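PDB 5JIP: cortical-lytic enzyme from Clostridium perfringens, which probably acts as a glycoside hydrolase family 25 muramidase (lysozyme) that cleaves cortical peptidoglycan during spore germination, and binds magnesium. Local coordinates for residues A[264-268]-A[295-301]; A[104-108]-A[141-145]. All blocks are in the same frame, centred on the assembly; numbering follows the deposited sequence.

Contact 1: A[264-268]-A[295-301]; sequences VFVND and PIKISIE
With CG anti to the carbonyl carbon (chi1 -64°), Asn267 turns its amide back toward the neighbouring strand, where OD1 accepts a nearly straight bond from Lys297 N, 2.9 Å away. Lys297 starts out extended and bends once, at chi3 (65°), which carries its ammonium to Asp268: NZ meets OD1 on the syn side of the carboxylate at 2.8 Å, slightly out of its plane. The Asn267 amide and the Asp268-Lys297 salt bridge finish an antiparallel pairing just where strand 259-266 gives way to a turn. Upstream, Phe265 and Ser299 form a hydrogen-bonded pair, Phe265 N to Ser299 O at 2.8 Å and Ser299 N to Phe265 O at 3.0 Å. The next such position is half imitated: Asn267 N reaches Lys297 O through the backbone, but the return bond ends on the Asn267 side chain instead of its carbonyl.

The sheet has two unlike faces here. On one, Val264 CG2 packs on Ile300 CD1 (3.7 Å), while the methyls of Val266 lie alongside Ile296 CG2 and Ile298 CD1; Ile242 and Ala240 of strand 239-243 touch Ile296 and Ile298 respectively, as in a beta-sandwich. On the other, Phe265 turns the CE1-CZ edge of its ring to Glu301 OE2, the carboxylate standing nearly perpendicular to the ring (86°). Glu301 is itself gripped by Arg313, Arg143 and Asn263, and Arg313 also makes a cation-pi contact with Phe265.

Ser299 OG bonds to two waters: one donates to Asp268 OD1, the other donates to Lys297 O and accepts from Asp268 N. The carboxylate oxygen thus has both an ammonium and a water as donors, which would favour its ionised form, and polar chemistry continues the pairing beyond the last regular bridge.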
ATOM      1  N   VAL A 264       7.605   5.886   9.613  1.00 12.71           N
ATOM      2  CA  VAL A 264       8.543   6.054  10.724  1.00  9.99           C
ATOM      3  C   VAL A 264       8.774   7.536  10.961  1.00 10.40           C
ATOM      4  O   VAL A 264       8.839   8.334  10.010  1.00  9.44           O
ATOM      5  CB  VAL A 264       9.875   5.334  10.443  1.00 13.28           C
ATOM      6  CG1 VAL A 264      10.886   5.601  11.553  1.00 14.20           C
ATOM      7  CG2 VAL A 264       9.615   3.835  10.287  1.00  9.95           C
ATOM      8  N   PHE A 265       8.921   7.895  12.233  1.00 10.22           N
ATOM      9  CA  PHE A 265       9.035   9.289  12.645  1.00 14.87           C
ATOM     10  C   PHE A 265      10.187   9.472  13.622  1.00 12.72           C
ATOM     11  O   PHE A 265      10.446   8.598  14.460  1.00 11.37           O
ATOM     12  CB  PHE A 265       7.758   9.754  13.303  1.00 12.53           C
ATOM     13  CG  PHE A 265       6.532   9.626  12.422  1.00 13.32           C
ATOM     14  CD1 PHE A 265       5.822   8.429  12.358  1.00 12.76           C
ATOM     15  CD2 PHE A 265       6.097  10.708  11.665  1.00 17.39           C
ATOM     16  CE1 PHE A 265       4.690   8.316  11.544  1.00 13.79           C
ATOM     17  CE2 PHE A 265       4.974  10.605  10.833  1.00 14.88           C
ATOM     18  CZ  PHE A 265       4.265   9.417  10.782  1.00 14.11           C
ATOM     19  N   VAL A 266      10.848  10.628  13.515  1.00 16.37           N
ATOM     20  CA  VAL A 266      11.892  11.054  14.449  1.00 16.63           C
ATOM     21  C   VAL A 266      11.394  12.320  15.138  1.00 17.85           C
ATOM     22  O   VAL A 266      11.159  13.341  14.474  1.00 16.81           O
ATOM     23  CB  VAL A 266      13.234  11.308  13.743  1.00 17.02           C
ATOM     24  CG1 VAL A 266      14.252  11.867  14.756  1.00 25.57           C
ATOM     25  CG2 VAL A 266      13.764  10.047  13.072  1.00 16.51           C
ATOM     26  N   ASN A 267      11.228  12.250  16.462  1.00 15.76           N
ATOM     27  CA  ASN A 267      10.616  13.334  17.214  1.00 19.03           C
ATOM     28  C   ASN A 267       9.376  13.829  16.470  1.00 26.00           C
ATOM     29  O   ASN A 267       9.197  15.037  16.288  1.00 23.65           O
ATOM     30  CB  ASN A 267      11.611  14.478  17.432  1.00 21.26           C
ATOM     31  CG  ASN A 267      12.812  14.079  18.284  1.00 19.41           C
ATOM     32  OD1 ASN A 267      12.720  13.201  19.146  1.00 16.29           O
ATOM     33  ND2 ASN A 267      13.932  14.730  18.050  1.00 22.56           N
ATOM     34  N   ASP A 268       8.543  12.905  15.990  1.00 20.18           N
ATOM     35  CA  ASP A 268       7.256  13.189  15.351  1.00 19.71           C
ATOM     36  C   ASP A 268       7.398  13.802  13.967  1.00 22.38           C
ATOM     37  O   ASP A 268       6.373  14.126  13.335  1.00 21.99           O
ATOM     38  CB  ASP A 268       6.371  14.111  16.210  1.00 21.01           C
ATOM     39  CG  ASP A 268       6.028  13.495  17.567  1.00 24.50           C
ATOM     40  OD1 ASP A 268       5.856  12.262  17.646  1.00 20.69           O
ATOM     41  OD2 ASP A 268       5.945  14.239  18.566  1.00 34.25           O
ATOM     42  N   PRO A 295      17.389  13.293  24.340  1.00 25.94           N
ATOM     43  CA  PRO A 295      16.761  12.055  23.872  1.00 24.09           C
ATOM     44  C   PRO A 295      16.120  12.233  22.504  1.00 26.44           C
ATOM     45  O   PRO A 295      15.739  13.337  22.111  1.00 22.14           O
ATOM     46  CB  PRO A 295      15.706  11.762  24.944  1.00 25.83           C
ATOM     47  CG  PRO A 295      16.192  12.437  26.144  1.00 34.03           C
ATOM     48  CD  PRO A 295      16.878  13.685  25.664  1.00 36.37           C
ATOM     49  N   ILE A 296      16.026  11.121  21.771  1.00 22.13           N
ATOM     50  CA  ILE A 296      15.450  11.087  20.431  1.00 23.72           C
ATOM     51  C   ILE A 296      14.332  10.060  20.442  1.00 20.84           C
ATOM     52  O   ILE A 296      14.552   8.903  20.816  1.00 18.71           O
ATOM     53  CB  ILE A 296      16.495  10.739  19.366  1.00 23.04           C
ATOM     54  CG1 ILE A 296      17.597  11.816  19.329  1.00 23.86           C
ATOM     55  CG2 ILE A 296      15.839  10.610  17.979  1.00 20.50           C
ATOM     56  CD1 ILE A 296      18.839  11.404  18.527  1.00 22.98           C
ATOM     57  N   LYS A 297      13.141  10.473  20.029  1.00 20.83           N
ATOM     58  CA  LYS A 297      11.998   9.572  19.968  1.00 21.26           C
ATOM     59  C   LYS A 297      11.853   9.011  18.560  1.00 16.09           C
ATOM     60  O   LYS A 297      11.627   9.761  17.594  1.00 15.96           O
ATOM     61  CB  LYS A 297      10.695  10.246  20.389  1.00 22.77           C
ATOM     62  CG  LYS A 297       9.541   9.228  20.427  1.00 20.85           C
ATOM     63  CD  LYS A 297       8.206   9.823  20.902  1.00 24.77           C
ATOM     64  CE  LYS A 297       7.701  10.857  19.944  1.00 26.77           C
ATOM     65  NZ  LYS A 297       6.230  11.087  20.148  1.00 27.80           N
ATOM     66  N   ILE A 298      11.951   7.698  18.460  1.00 18.97           N
ATOM     67  CA  ILE A 298      11.638   6.976  17.239  1.00 11.92           C
ATOM     68  C   ILE A 298      10.242   6.388  17.410  1.00 13.86           C
ATOM     69  O   ILE A 298       9.939   5.773  18.441  1.00 12.81           O
ATOM     70  CB  ILE A 298      12.675   5.876  16.966  1.00 13.64           C
ATOM     71  CG1 ILE A 298      14.111   6.444  16.932  1.00 15.94           C
ATOM     72  CG2 ILE A 298      12.339   5.151  15.667  1.00 13.63           C
ATOM     73  CD1 ILE A 298      14.398   7.450  15.801  1.00 15.50           C
ATOM     74  N   SER A 299       9.371   6.595  16.425  1.00 14.79           N
ATOM     75  CA  SER A 299       8.041   6.007  16.496  1.00 12.00           C
ATOM     76  C   SER A 299       7.633   5.474  15.128  1.00  7.71           C
ATOM     77  O   SER A 299       8.160   5.886  14.086  1.00  9.72           O
ATOM     78  CB  SER A 299       6.995   7.007  16.994  1.00 12.07           C
ATOM     79  OG  SER A 299       6.953   8.123  16.148  1.00 14.04           O
ATOM     80  N   ILE A 300       6.661   4.572  15.138  1.00  9.30           N
ATOM     81  CA  ILE A 300       6.278   3.902  13.907  1.00  9.82           C
ATOM     82  C   ILE A 300       4.800   3.547  13.956  1.00  8.95           C
ATOM     83  O   ILE A 300       4.241   3.274  15.022  1.00  9.82           O
ATOM     84  CB  ILE A 300       7.160   2.655  13.697  1.00  6.68           C
ATOM     85  CG1 ILE A 300       6.977   2.075  12.292  1.00  5.25           C
ATOM     86  CG2 ILE A 300       6.859   1.613  14.784  1.00  9.07           C
ATOM     87  CD1 ILE A 300       7.944   0.972  11.936  1.00  9.76           C
ATOM     88  N   GLU A 301       4.174   3.537  12.773  1.00  8.57           N
ATOM     89  CA  GLU A 301       2.824   3.031  12.585  1.00  8.20           C
ATOM     90  C   GLU A 301       2.788   2.117  11.364  1.00  8.00           C
ATOM     91  O   GLU A 301       3.436   2.385  10.344  1.00  7.20           O
ATOM     92  CB  GLU A 301       1.818   4.188  12.418  1.00  7.43           C
ATOM     93  CG  GLU A 301       2.054   5.032  11.140  1.00  7.46           C
ATOM     94  CD  GLU A 301       1.284   6.340  11.129  1.00  8.75           C
ATOM     95  OE1 GLU A 301       0.654   6.687  12.159  1.00 10.11           O
ATOM     96  OE2 GLU A 301       1.327   7.041  10.072  1.00  5.68           O
TER
HETATM   97  O   HOH W   1      15.908  15.063  20.163  1.00 22.61           O
HETATM   98  O   HOH W   2       8.944  10.105  16.685  1.00 14.94           O
HETATM   99  O   HOH W   3       4.921   9.831  16.797  1.00 20.36           O

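Contact 2: A[104-108]-A[141-145]; sequences DYGDL and KTRRR
Thr142 lays its CG2 methyl over one face of the Tyr105 ring, a CH-pi contact 3.7 Å from the centroid and 14° off the ring normal, displaced toward the rim on the CZ-CE1 side. Thr142 CB lies above the same face, toward CE2 and CD2. Arg144 CG also comes near CD2. The arginine then folds at chi2 and chi3 and passes the tyrosine with its guanidinium plane turned 70° from the ring. Its end reaches the backbone of the loop: NH1 donates to Gly106 O at 2.8 Å, with the oxygen lying close to the guanidinium plane, and NH2 adds a weak bond to the same oxygen at 3.4 Å.

Water completes both ends. One molecule accepts from Tyr105 N and Arg144 NH1, and another joins Tyr105 OH to Lys141 O, to which it donates. Each segment also holds a turn of its own, an Asx turn from Asp104 OD1 to Gly106 N and an ST turn from Thr142 OG1 to Arg144 N as Arg143 leaves the helix with positive phi; Thr142 OG1 is bonded to Phe138 O as well.

The contact therefore ties the C-terminal end of helix 124-142 to the loop leading into strand 111-113 of the family 25 barrel, with Ile93 of helix 83-100 touching both Tyr105 and Thr142.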
ATOM      1  N   ASP A 104     -11.325   6.217  20.388  1.00 11.57           N
ATOM      2  CA  ASP A 104     -11.439   4.849  19.880  1.00  7.76           C
ATOM      3  C   ASP A 104     -12.757   4.740  19.134  1.00  9.97           C
ATOM      4  O   ASP A 104     -13.805   5.055  19.698  1.00  9.51           O
ATOM      5  CB  ASP A 104     -11.383   3.847  21.048  1.00 10.61           C
ATOM      6  CG  ASP A 104     -11.281   2.383  20.609  1.00 15.23           C
ATOM      7  OD1 ASP A 104     -11.829   1.991  19.553  1.00  9.34           O
ATOM      8  OD2 ASP A 104     -10.683   1.607  21.384  1.00 20.61           O
ATOM      9  N   TYR A 105     -12.713   4.299  17.875  1.00  8.41           N
ATOM     10  CA  TYR A 105     -13.904   4.305  17.040  1.00  8.84           C
ATOM     11  C   TYR A 105     -14.323   2.893  16.622  1.00  7.88           C
ATOM     12  O   TYR A 105     -15.122   2.740  15.692  1.00  7.74           O
ATOM     13  CB  TYR A 105     -13.677   5.221  15.821  1.00  7.56           C
ATOM     14  CG  TYR A 105     -13.210   6.603  16.245  1.00  9.98           C
ATOM     15  CD1 TYR A 105     -14.109   7.527  16.720  1.00 12.28           C
ATOM     16  CD2 TYR A 105     -11.867   6.955  16.211  1.00 10.79           C
ATOM     17  CE1 TYR A 105     -13.695   8.767  17.153  1.00  9.45           C
ATOM     18  CE2 TYR A 105     -11.441   8.186  16.648  1.00  8.89           C
ATOM     19  CZ  TYR A 105     -12.354   9.092  17.102  1.00 15.57           C
ATOM     20  OH  TYR A 105     -11.916  10.339  17.530  1.00 19.22           O
ATOM     21  N   GLY A 106     -13.840   1.868  17.318  1.00  7.82           N
ATOM     22  CA  GLY A 106     -14.231   0.490  17.083  1.00  7.13           C
ATOM     23  C   GLY A 106     -13.111  -0.313  16.443  1.00 10.42           C
ATOM     24  O   GLY A 106     -12.123   0.222  15.942  1.00  8.44           O
ATOM     25  N   ASP A 107     -13.290  -1.640  16.461  1.00  7.61           N
ATOM     26  CA  ASP A 107     -12.341  -2.521  15.792  1.00  8.44           C
ATOM     27  C   ASP A 107     -12.554  -2.531  14.282  1.00  9.81           C
ATOM     28  O   ASP A 107     -11.589  -2.508  13.510  1.00 10.73           O
ATOM     29  CB  ASP A 107     -12.478  -3.939  16.323  1.00  8.79           C
ATOM     30  CG  ASP A 107     -12.427  -4.002  17.830  1.00  9.94           C
ATOM     31  OD1 ASP A 107     -11.565  -3.311  18.409  1.00 10.01           O
ATOM     32  OD2 ASP A 107     -13.221  -4.780  18.403  1.00  8.06           O
ATOM     33  N   LEU A 108     -13.806  -2.608  13.849  1.00  6.78           N
ATOM     34  CA  LEU A 108     -14.125  -2.642  12.433  1.00  5.86           C
ATOM     35  C   LEU A 108     -14.370  -1.227  11.930  1.00  5.83           C
ATOM     36  O   LEU A 108     -14.542  -0.291  12.724  1.00  5.24           O
ATOM     37  CB  LEU A 108     -15.362  -3.483  12.183  1.00  5.50           C
ATOM     38  CG  LEU A 108     -15.542  -4.700  13.066  1.00  7.35           C
ATOM     39  CD1 LEU A 108     -16.935  -5.318  12.857  1.00  5.23           C
ATOM     40  CD2 LEU A 108     -14.444  -5.708  12.749  1.00  7.76           C
ATOM     41  N   LYS A 141     -11.813  13.967  11.028  1.00 14.21           N
ATOM     42  CA  LYS A 141     -11.817  14.074  12.474  1.00 13.08           C
ATOM     43  C   LYS A 141     -11.231  12.841  13.155  1.00 14.24           C
ATOM     44  O   LYS A 141     -10.644  12.966  14.232  1.00 13.12           O
ATOM     45  CB  LYS A 141     -13.240  14.316  12.960  1.00 13.02           C
ATOM     46  CG  LYS A 141     -13.770  15.716  12.657  1.00 17.28           C
ATOM     47  CD  LYS A 141     -13.181  16.745  13.598  1.00 20.70           C
ATOM     48  CE  LYS A 141     -13.658  18.148  13.259  1.00 25.97           C
ATOM     49  NZ  LYS A 141     -13.091  19.141  14.196  1.00 30.29           N
ATOM     50  N   THR A 142     -11.360  11.654  12.556  1.00  9.67           N
ATOM     51  CA  THR A 142     -10.990  10.424  13.231  1.00  9.62           C
ATOM     52  C   THR A 142      -9.734   9.766  12.677  1.00  8.95           C
ATOM     53  O   THR A 142      -9.139   8.964  13.380  1.00  7.43           O
ATOM     54  CB  THR A 142     -12.126   9.396  13.142  1.00  7.06           C
ATOM     55  OG1 THR A 142     -12.294   8.990  11.771  1.00  6.73           O
ATOM     56  CG2 THR A 142     -13.405   9.967  13.714  1.00  8.92           C
ATOM     57  N   ARG A 143      -9.298  10.125  11.469  1.00  8.38           N
ATOM     58  CA  ARG A 143      -8.265   9.393  10.743  1.00  7.03           C
ATOM     59  C   ARG A 143      -8.644   7.925  10.532  1.00  8.03           C
ATOM     60  O   ARG A 143      -7.770   7.093  10.308  1.00  8.96           O
ATOM     61  CB  ARG A 143      -6.896   9.503  11.436  1.00  8.65           C
ATOM     62  CG  ARG A 143      -5.724   9.382  10.459  1.00  8.54           C
ATOM     63  CD  ARG A 143      -4.397   9.203  11.182  1.00 12.16           C
ATOM     64  NE  ARG A 143      -3.267   9.204  10.262  1.00 10.06           N
ATOM     65  CZ  ARG A 143      -2.073   8.696  10.548  1.00  9.05           C
ATOM     66  NH1 ARG A 143      -1.837   8.140  11.716  1.00  9.65           N
ATOM     67  NH2 ARG A 143      -1.109   8.747   9.655  1.00 10.46           N
ATOM     68  N   ARG A 144      -9.933   7.599  10.615  1.00  6.82           N
ATOM     69  CA  ARG A 144     -10.459   6.270  10.335  1.00  5.30           C
ATOM     70  C   ARG A 144     -11.276   6.284   9.053  1.00  6.47           C
ATOM     71  O   ARG A 144     -12.129   7.153   8.863  1.00  8.70           O
ATOM     72  CB  ARG A 144     -11.358   5.754  11.474  1.00  5.88           C
ATOM     73  CG  ARG A 144     -10.658   5.428  12.770  1.00  7.43           C
ATOM     74  CD  ARG A 144      -9.813   4.196  12.653  1.00  6.27           C
ATOM     75  NE  ARG A 144     -10.598   3.001  12.300  1.00  5.22           N
ATOM     76  CZ  ARG A 144     -11.203   2.182  13.161  1.00  4.88           C
ATOM     77  NH1 ARG A 144     -11.151   2.379  14.477  1.00  6.44           N
ATOM     78  NH2 ARG A 144     -11.858   1.127  12.701  1.00  7.36           N
ATOM     79  N   ARG A 145     -11.059   5.278   8.219  1.00  5.34           N
ATOM     80  CA  ARG A 145     -11.919   5.040   7.072  1.00  6.60           C
ATOM     81  C   ARG A 145     -13.359   4.725   7.466  1.00  6.48           C
ATOM     82  O   ARG A 145     -13.626   3.951   8.390  1.00  5.58           O
ATOM     83  CB  ARG A 145     -11.408   3.877   6.241  1.00  7.90           C
ATOM     84  CG  ARG A 145     -10.041   4.019   5.622  1.00  8.15           C
ATOM     85  CD  ARG A 145      -9.923   5.207   4.674  1.00  7.18           C
ATOM     86  NE  ARG A 145     -11.023   5.394   3.743  1.00  5.60           N
ATOM     87  CZ  ARG A 145     -11.147   4.800   2.555  1.00  5.48           C
ATOM     88  NH1 ARG A 145     -10.272   3.897   2.161  1.00  5.05           N
ATOM     89  NH2 ARG A 145     -12.177   5.098   1.762  1.00  5.78           N
TER
HETATM   90  O   HOH W   4      -9.773   3.975  16.646  1.00  6.25           O
HETATM   91  O   HOH W   5     -12.374  12.805  16.750  1.00 29.96           O

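Contact 2 comes first along the chain and closes before contact 1 opens. They share no sheet: contact 2 pairs a loop and a helix end of the family 25 barrel, whereas contact 1 joins the two inner strands, 259-266 and 296-304, of the four-stranded antiparallel sheet in the C-terminal region. Their centres lie about 22 Å apart, yet they meet directly, for Arg143 NH1 forms a salt bridge with Glu301 OE1 at 2.9 Å. The magnesium ion, bound by Asp227, Met230, Asp258 and Asp304, lies about 8 Å from the side chain of Arg144. Barrel and C-terminal sheet are thus linked by an ion pair, with the metal about 13 Å from the side chain of its glutamate.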